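Signal transduction protein TRAP (Staphylococcus aureus, PDB 4AE5) probably acts, when phosphorylated, as a regulator of staphylococcal virulence that works through the agr system and RNAIII to raise toxin expression and biofilm formation. Local coordinates at residues F27-E39 with S156-K166. Numbering follows the deposited sequence.
Sequences FQFSASDTSVIFE and SYFERYLYPIK. With FMT (formic acid), chain E.
Y163 N donates to S30 O at 2.8 Å. The return bond, S30 N to Y163 O, is 2.9 Å, and both are nearly straight. They make S30 and Y163 an antiparallel hydrogen-bonded pair. Strands 27-30 and 158-164 are neighbours in the order of the closed eight-strand barrel, but they cross steeply, at 109°, and are paired at S30 and Y163. A water extends the link from Q28 O to I165 N. The methyl CD1 of I165 packs against the backbone around S30 N.

A salt bridge joins R160 to D33, whose carboxylate is gripped side-on by two nitrogens, one for each oxygen. NE of R160 meets OD1 of D33 at 2.9 Å, in the guanidinium plane. NH2 of R160 reaches OD2 of D33 at 3.0 Å, tilted a little out of that plane. Both oxygens use their syn lone pairs, and the two flat groups lie only 15° from coplanar. The R160 chain leaves its strand extended and bends at chi3 (-75°), which turns the guanidinium edge to D33 in the loop between strands 27-30 and 35-39. CZ of F158 lies over one guanidinium face, offset toward the rim. NH1 of R160 binds O2 of a formic acid, probably from the crystallisation liquor, at 2.8 Å.

L162 packs among F29, V36 and F38. Its CB lies 3.7 Å from CB of F29, its CD2 is 3.8 Å from CG2 of V36, and its CD1 approaches the F38 ring obliquely. CB of A31 rests on the aliphatic CD of R160.

A single two-bond pair thus ties the C-terminal strand to the early hairpin. The salt bridge fixes the rotation of the R160 guanidinium and leaves NH1 turned to the formic acid, which may be bound as formate. Y8, K115 and Y117 also hold this molecule. Such a basic, hydroxyl-bearing pocket could hold a small anion, but no natural ligand follows from it.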
ATOM      1  N   PHE A  27      -0.073  12.126   2.048  1.00 20.15           N
ATOM      2  CA  PHE A  27      -0.665  11.840   0.702  1.00 19.27           C
ATOM      3  C   PHE A  27      -2.135  11.405   0.912  1.00 18.49           C
ATOM      4  O   PHE A  27      -2.436  10.403   1.584  1.00 18.09           O
ATOM      5  CB  PHE A  27       0.183  10.769   0.004  1.00 18.17           C
ATOM      6  CG  PHE A  27       1.620  11.232  -0.246  1.00 19.68           C
ATOM      7  CD1 PHE A  27       1.914  12.033  -1.349  1.00 21.09           C
ATOM      8  CD2 PHE A  27       2.628  10.942   0.654  1.00 21.57           C
ATOM      9  CE1 PHE A  27       3.226  12.485  -1.597  1.00 22.03           C
ATOM     10  CE2 PHE A  27       3.953  11.403   0.429  1.00 22.82           C
ATOM     11  CZ  PHE A  27       4.245  12.160  -0.699  1.00 21.53           C
ATOM     12  N   GLN A  28      -3.045  12.169   0.370  1.00 19.08           N
ATOM     13  CA  GLN A  28      -4.482  11.892   0.619  1.00 18.35           C
ATOM     14  C   GLN A  28      -5.162  11.449  -0.679  1.00 18.40           C
ATOM     15  O   GLN A  28      -4.835  11.999  -1.765  1.00 19.36           O
ATOM     16  CB  GLN A  28      -5.188  13.182   1.135  1.00 20.25           C
ATOM     17  CG  GLN A  28      -6.668  12.890   1.386  1.00 18.94           C
ATOM     18  CD  GLN A  28      -7.461  14.058   1.967  1.00 21.14           C
ATOM     19  OE1 GLN A  28      -7.029  15.224   1.919  1.00 20.42           O
ATOM     20  NE2 GLN A  28      -8.681  13.734   2.437  1.00 19.81           N
ATOM     21  N   PHE A  29      -6.037  10.420  -0.606  1.00 18.18           N
ATOM     22  CA  PHE A  29      -6.729   9.905  -1.780  1.00 18.99           C
ATOM     23  C   PHE A  29      -8.155   9.508  -1.503  1.00 17.79           C
ATOM     24  O   PHE A  29      -8.521   9.316  -0.348  1.00 18.74           O
ATOM     25  CB  PHE A  29      -6.046   8.631  -2.324  1.00 16.75           C
ATOM     26  CG  PHE A  29      -4.584   8.823  -2.592  1.00 16.52           C
ATOM     27  CD1 PHE A  29      -3.650   8.712  -1.546  1.00 15.77           C
ATOM     28  CD2 PHE A  29      -4.141   9.094  -3.864  1.00 17.15           C
ATOM     29  CE1 PHE A  29      -2.290   8.936  -1.767  1.00 15.87           C
ATOM     30  CE2 PHE A  29      -2.764   9.280  -4.107  1.00 16.91           C
ATOM     31  CZ  PHE A  29      -1.844   9.238  -3.047  1.00 17.24           C
ATOM     32  N   SER A  30      -8.928   9.376  -2.600  1.00 19.73           N
ATOM     33  CA  SER A  30     -10.351   8.961  -2.551  1.00 21.62           C
ATOM     34  C   SER A  30     -10.481   7.470  -2.883  1.00 21.57           C
ATOM     35  O   SER A  30      -9.938   7.024  -3.920  1.00 24.09           O
ATOM     36  CB  SER A  30     -11.216   9.829  -3.488  1.00 24.46           C
ATOM     37  OG  SER A  30     -12.578   9.512  -3.207  1.00 34.24           O
ATOM     38  N   ALA A  31     -11.087   6.698  -1.969  1.00 23.07           N
ATOM     39  CA  ALA A  31     -11.345   5.260  -2.184  1.00 22.58           C
ATOM     40  C   ALA A  31     -12.847   5.179  -2.343  1.00 23.51           C
ATOM     41  O   ALA A  31     -13.548   6.175  -2.109  1.00 21.75           O
ATOM     42  CB  ALA A  31     -10.844   4.371  -0.994  1.00 21.40           C
ATOM     43  N   SER A  32     -13.371   4.027  -2.741  1.00 23.24           N
ATOM     44  CA  SER A  32     -14.815   3.969  -3.032  1.00 25.06           C
ATOM     45  C   SER A  32     -15.608   3.913  -1.771  1.00 25.54           C
ATOM     46  O   SER A  32     -16.812   4.250  -1.762  1.00 26.78           O
ATOM     47  CB  SER A  32     -15.141   2.745  -3.912  1.00 26.05           C
ATOM     48  OG  SER A  32     -14.716   1.567  -3.269  1.00 24.94           O
ATOM     49  N   ASP A  33     -14.951   3.547  -0.671  1.00 24.69           N
ATOM     50  CA  ASP A  33     -15.645   3.376   0.627  1.00 26.03           C
ATOM     51  C   ASP A  33     -15.245   4.345   1.735  1.00 25.03           C
ATOM     52  O   ASP A  33     -15.849   4.321   2.801  1.00 26.29           O
ATOM     53  CB  ASP A  33     -15.468   1.921   1.168  1.00 26.50           C
ATOM     54  CG  ASP A  33     -13.980   1.572   1.501  1.00 25.99           C
ATOM     55  OD1 ASP A  33     -13.076   1.792   0.690  1.00 25.68           O
ATOM     56  OD2 ASP A  33     -13.733   1.002   2.567  1.00 26.68           O
ATOM     57  N   THR A  34     -14.262   5.205   1.475  1.00 23.68           N
ATOM     58  CA  THR A  34     -13.739   6.119   2.481  1.00 23.53           C
ATOM     59  C   THR A  34     -12.672   7.031   1.864  1.00 21.25           C
ATOM     60  O   THR A  34     -12.071   6.684   0.847  1.00 19.59           O
ATOM     61  CB  THR A  34     -13.067   5.273   3.626  1.00 23.90           C
ATOM     62  OG1 THR A  34     -12.539   6.152   4.633  1.00 24.95           O
ATOM     63  CG2 THR A  34     -11.938   4.377   3.105  1.00 21.58           C
ATOM     64  N   SER A  35     -12.362   8.153   2.490  1.00 20.79           N
ATOM     65  CA  SER A  35     -11.111   8.852   2.137  1.00 20.89           C
ATOM     66  C   SER A  35      -9.922   8.202   2.892  1.00 19.09           C
ATOM     67  O   SER A  35     -10.117   7.652   3.970  1.00 19.40           O
ATOM     68  CB  SER A  35     -11.244  10.342   2.497  1.00 21.59           C
ATOM     69  OG  SER A  35     -10.044  11.010   2.102  1.00 24.11           O
ATOM     70  N   VAL A  36      -8.699   8.323   2.374  1.00 17.41           N
ATOM     71  CA  VAL A  36      -7.541   7.675   2.969  1.00 17.52           C
ATOM     72  C   VAL A  36      -6.372   8.707   3.010  1.00 18.56           C
ATOM     73  O   VAL A  36      -6.152   9.453   2.036  1.00 18.06           O
ATOM     74  CB  VAL A  36      -7.121   6.466   2.042  1.00 18.35           C
ATOM     75  CG1 VAL A  36      -5.847   5.814   2.539  1.00 19.27           C
ATOM     76  CG2 VAL A  36      -8.218   5.431   1.969  1.00 17.77           C
ATOM     77  N   ILE A  37      -5.606   8.738   4.110  1.00 19.22           N
ATOM     78  CA  ILE A  37      -4.381   9.527   4.132  1.00 18.32           C
ATOM     79  C   ILE A  37      -3.185   8.699   4.717  1.00 18.35           C
ATOM     80  O   ILE A  37      -3.385   7.867   5.649  1.00 19.15           O
ATOM     81  CB  ILE A  37      -4.619  10.887   4.845  1.00 19.26           C
ATOM     82  CG1 ILE A  37      -3.513  11.917   4.502  1.00 19.01           C
ATOM     83  CG2 ILE A  37      -4.678  10.689   6.358  1.00 18.82           C
ATOM     84  CD1 ILE A  37      -3.894  13.329   4.906  1.00 19.49           C
ATOM     85  N   PHE A  38      -1.969   8.936   4.196  1.00 18.44           N
ATOM     86  CA  PHE A  38      -0.756   8.245   4.781  1.00 17.69           C
ATOM     87  C   PHE A  38       0.510   9.109   4.734  1.00 18.25           C
ATOM     88  O   PHE A  38       0.578  10.069   3.933  1.00 18.12           O
ATOM     89  CB  PHE A  38      -0.520   6.852   4.154  1.00 16.68           C
ATOM     90  CG  PHE A  38      -0.256   6.858   2.654  1.00 17.29           C
ATOM     91  CD1 PHE A  38       1.034   7.084   2.149  1.00 16.62           C
ATOM     92  CD2 PHE A  38      -1.290   6.603   1.726  1.00 16.99           C
ATOM     93  CE1 PHE A  38       1.279   7.116   0.748  1.00 16.84           C
ATOM     94  CE2 PHE A  38      -1.052   6.612   0.348  1.00 17.10           C
ATOM     95  CZ  PHE A  38       0.215   6.869  -0.156  1.00 17.41           C
ATOM     96  N   GLU A  39       1.481   8.759   5.586  1.00 18.37           N
ATOM     97  CA  GLU A  39       2.799   9.343   5.542  1.00 19.69           C
ATOM     98  C   GLU A  39       3.756   8.248   5.849  1.00 19.19           C
ATOM     99  O   GLU A  39       3.435   7.340   6.576  1.00 19.51           O
ATOM    100  CB  GLU A  39       2.997  10.529   6.540  1.00 21.77           C
ATOM    101  CG  GLU A  39       2.715  10.194   7.989  1.00 21.84           C
ATOM    102  CD  GLU A  39       3.038  11.359   8.935  1.00 23.91           C
ATOM    103  OE1 GLU A  39       3.782  12.278   8.574  1.00 26.66           O
ATOM    104  OE2 GLU A  39       2.511  11.388  10.022  1.00 26.01           O
ATOM    105  N   SER A 156     -10.418 -12.847   3.297  1.00 29.49           N
ATOM    106  CA  SER A 156     -10.656 -11.416   3.318  1.00 28.32           C
ATOM    107  C   SER A 156      -9.536 -10.666   2.540  1.00 26.96           C
ATOM    108  O   SER A 156      -9.466  -9.436   2.556  1.00 26.75           O
ATOM    109  CB  SER A 156     -10.843 -10.916   4.742  1.00 32.00           C
ATOM    110  OG  SER A 156      -9.848 -11.457   5.589  1.00 36.94           O
ATOM    111  N   TYR A 157      -8.678 -11.417   1.839  1.00 23.33           N
ATOM    112  CA  TYR A 157      -7.906 -10.796   0.774  1.00 21.37           C
ATOM    113  C   TYR A 157      -8.777  -9.815   0.001  1.00 21.83           C
ATOM    114  O   TYR A 157      -9.886 -10.152  -0.497  1.00 22.07           O
ATOM    115  CB  TYR A 157      -7.252 -11.837  -0.134  1.00 21.85           C
ATOM    116  CG  TYR A 157      -6.469 -11.332  -1.311  1.00 19.96           C
ATOM    117  CD1 TYR A 157      -7.107 -10.832  -2.446  1.00 19.47           C
ATOM    118  CD2 TYR A 157      -5.034 -11.380  -1.305  1.00 19.46           C
ATOM    119  CE1 TYR A 157      -6.334 -10.376  -3.552  1.00 18.85           C
ATOM    120  CE2 TYR A 157      -4.280 -10.977  -2.407  1.00 18.33           C
ATOM    121  CZ  TYR A 157      -4.928 -10.474  -3.514  1.00 19.81           C
ATOM    122  OH  TYR A 157      -4.193 -10.063  -4.615  1.00 16.32           O
ATOM    123  N   PHE A 158      -8.305  -8.576  -0.111  1.00 18.88           N
ATOM    124  CA  PHE A 158      -8.988  -7.658  -1.022  1.00 21.52           C
ATOM    125  C   PHE A 158      -8.105  -6.479  -1.391  1.00 20.43           C
ATOM    126  O   PHE A 158      -7.033  -6.256  -0.765  1.00 20.93           O
ATOM    127  CB  PHE A 158     -10.329  -7.147  -0.386  1.00 23.44           C
ATOM    128  CG  PHE A 158     -10.162  -5.938   0.489  1.00 26.87           C
ATOM    129  CD1 PHE A 158      -9.635  -6.059   1.764  1.00 26.38           C
ATOM    130  CD2 PHE A 158     -10.581  -4.675   0.047  1.00 27.35           C
ATOM    131  CE1 PHE A 158      -9.462  -4.940   2.554  1.00 26.32           C
ATOM    132  CE2 PHE A 158     -10.433  -3.564   0.838  1.00 27.08           C
ATOM    133  CZ  PHE A 158      -9.865  -3.699   2.093  1.00 28.31           C
ATOM    134  N   GLU A 159      -8.575  -5.736  -2.389  1.00 20.82           N
ATOM    135  CA  GLU A 159      -7.925  -4.544  -2.950  1.00 19.35           C
ATOM    136  C   GLU A 159      -8.751  -3.302  -2.589  1.00 21.02           C
ATOM    137  O   GLU A 159      -9.988  -3.301  -2.745  1.00 22.81           O
ATOM    138  CB  GLU A 159      -7.893  -4.681  -4.481  1.00 20.14           C
ATOM    139  CG  GLU A 159      -6.852  -5.705  -4.936  1.00 21.50           C
ATOM    140  CD  GLU A 159      -6.659  -5.705  -6.438  1.00 22.22           C
ATOM    141  OE1 GLU A 159      -7.563  -5.240  -7.136  1.00 23.17           O
ATOM    142  OE2 GLU A 159      -5.600  -6.187  -6.934  1.00 21.74           O
ATOM    143  N   ARG A 160      -8.103  -2.280  -2.063  1.00 18.94           N
ATOM    144  CA  ARG A 160      -8.729  -0.961  -1.996  1.00 19.63           C
ATOM    145  C   ARG A 160      -8.093  -0.037  -2.994  1.00 17.31           C
ATOM    146  O   ARG A 160      -6.883   0.340  -2.864  1.00 16.72           O
ATOM    147  CB  ARG A 160      -8.557  -0.350  -0.588  1.00 20.03           C
ATOM    148  CG  ARG A 160      -9.263   1.034  -0.505  1.00 19.15           C
ATOM    149  CD  ARG A 160      -9.431   1.580   0.927  1.00 21.79           C
ATOM    150  NE  ARG A 160     -10.505   0.929   1.734  1.00 20.87           N
ATOM    151  CZ  ARG A 160     -10.243   0.182   2.807  1.00 22.00           C
ATOM    152  NH1 ARG A 160      -8.950   0.029   3.231  1.00 21.00           N
ATOM    153  NH2 ARG A 160     -11.238  -0.369   3.499  1.00 23.56           N
ATOM    154  N   TYR A 161      -8.863   0.415  -3.975  1.00 17.26           N
ATOM    155  CA  TYR A 161      -8.288   1.395  -4.957  1.00 15.87           C
ATOM    156  C   TYR A 161      -8.283   2.829  -4.379  1.00 17.93           C
ATOM    157  O   TYR A 161      -9.250   3.234  -3.744  1.00 17.58           O
ATOM    158  CB  TYR A 161      -9.087   1.415  -6.259  1.00 18.89           C
ATOM    159  CG  TYR A 161      -8.914   0.238  -7.190  1.00 19.13           C
ATOM    160  CD1 TYR A 161      -8.130  -0.873  -6.858  1.00 20.22           C
ATOM    161  CD2 TYR A 161      -9.576   0.240  -8.445  1.00 21.54           C
ATOM    162  CE1 TYR A 161      -7.960  -1.941  -7.765  1.00 19.92           C
ATOM    163  CE2 TYR A 161      -9.456  -0.824  -9.330  1.00 20.39           C
ATOM    164  CZ  TYR A 161      -8.647  -1.898  -9.007  1.00 20.49           C
ATOM    165  OH  TYR A 161      -8.529  -2.938  -9.911  1.00 20.28           O
ATOM    166  N   LEU A 162      -7.189   3.565  -4.587  1.00 17.08           N
ATOM    167  CA  LEU A 162      -6.942   4.947  -4.104  1.00 17.69           C
ATOM    168  C   LEU A 162      -6.750   5.863  -5.308  1.00 19.02           C
ATOM    169  O   LEU A 162      -5.756   5.746  -6.069  1.00 18.01           O
ATOM    170  CB  LEU A 162      -5.688   5.027  -3.196  1.00 18.98           C
ATOM    171  CG  LEU A 162      -5.517   4.042  -2.053  1.00 18.30           C
ATOM    172  CD1 LEU A 162      -4.310   4.427  -1.141  1.00 21.51           C
ATOM    173  CD2 LEU A 162      -6.682   3.921  -1.102  1.00 19.65           C
ATOM    174  N   TYR A 163      -7.733   6.735  -5.544  1.00 20.11           N
ATOM    175  CA  TYR A 163      -7.670   7.717  -6.647  1.00 20.50           C
ATOM    176  C   TYR A 163      -7.173   9.108  -6.191  1.00 22.15           C
ATOM    177  O   TYR A 163      -7.469   9.534  -5.074  1.00 22.94           O
ATOM    178  CB  TYR A 163      -9.057   7.894  -7.346  1.00 23.35           C
ATOM    179  CG  TYR A 163      -9.652   6.627  -7.908  1.00 23.48           C
ATOM    180  CD1 TYR A 163     -10.305   5.757  -7.084  1.00 22.85           C
ATOM    181  CD2 TYR A 163      -9.535   6.297  -9.255  1.00 26.68           C
ATOM    182  CE1 TYR A 163     -10.829   4.568  -7.543  1.00 24.52           C
ATOM    183  CE2 TYR A 163     -10.076   5.109  -9.732  1.00 25.73           C
ATOM    184  CZ  TYR A 163     -10.704   4.242  -8.841  1.00 25.40           C
ATOM    185  OH  TYR A 163     -11.330   3.070  -9.286  1.00 28.93           O
ATOM    186  N   PRO A 164      -6.408   9.828  -7.044  1.00 24.62           N
ATOM    187  CA  PRO A 164      -5.980  11.189  -6.659  1.00 26.04           C
ATOM    188  C   PRO A 164      -7.137  12.123  -6.504  1.00 29.62           C
ATOM    189  O   PRO A 164      -8.192  11.960  -7.197  1.00 32.02           O
ATOM    190  CB  PRO A 164      -5.187  11.687  -7.885  1.00 29.57           C
ATOM    191  CG  PRO A 164      -4.726  10.442  -8.551  1.00 26.64           C
ATOM    192  CD  PRO A 164      -5.905   9.489  -8.404  1.00 26.89           C
ATOM    193  N   ILE A 165      -6.972  13.107  -5.636  1.00 29.02           N
ATOM    194  CA  ILE A 165      -8.056  14.049  -5.356  1.00 35.81           C
ATOM    195  C   ILE A 165      -8.024  15.127  -6.454  1.00 39.43           C
ATOM    196  O   ILE A 165      -6.946  15.677  -6.762  1.00 38.24           O
ATOM    197  CB  ILE A 165      -7.890  14.802  -4.008  1.00 35.51           C
ATOM    198  CG1 ILE A 165      -7.520  13.885  -2.825  1.00 34.50           C
ATOM    199  CG2 ILE A 165      -9.131  15.644  -3.750  1.00 37.00           C
ATOM    200  CD1 ILE A 165      -8.656  12.986  -2.421  1.00 32.64           C
ATOM    201  N   LYS A 166      -9.206  15.422  -6.992  1.00 42.93           N
ATOM    202  CA  LYS A 166      -9.451  16.516  -7.931  1.00 47.40           C
ATOM    203  C   LYS A 166      -9.921  17.753  -7.165  1.00 49.01           C
ATOM    204  O   LYS A 166      -9.116  18.640  -6.881  1.00 54.77           O
ATOM    205  CB  LYS A 166     -10.520  16.109  -8.944  1.00 50.57           C
TER
HETATM  206  C   FMT E1000      -5.279   1.594   2.147  1.00 36.30           C
HETATM  207  O1  FMT E1000      -4.211   1.478   2.795  1.00 39.57           O
HETATM  208  O2  FMT E1000      -6.426   1.188   2.736  1.00 33.86           O
HETATM  209  O   HOH W   1      -4.408  12.899  -4.328  1.00 38.92           O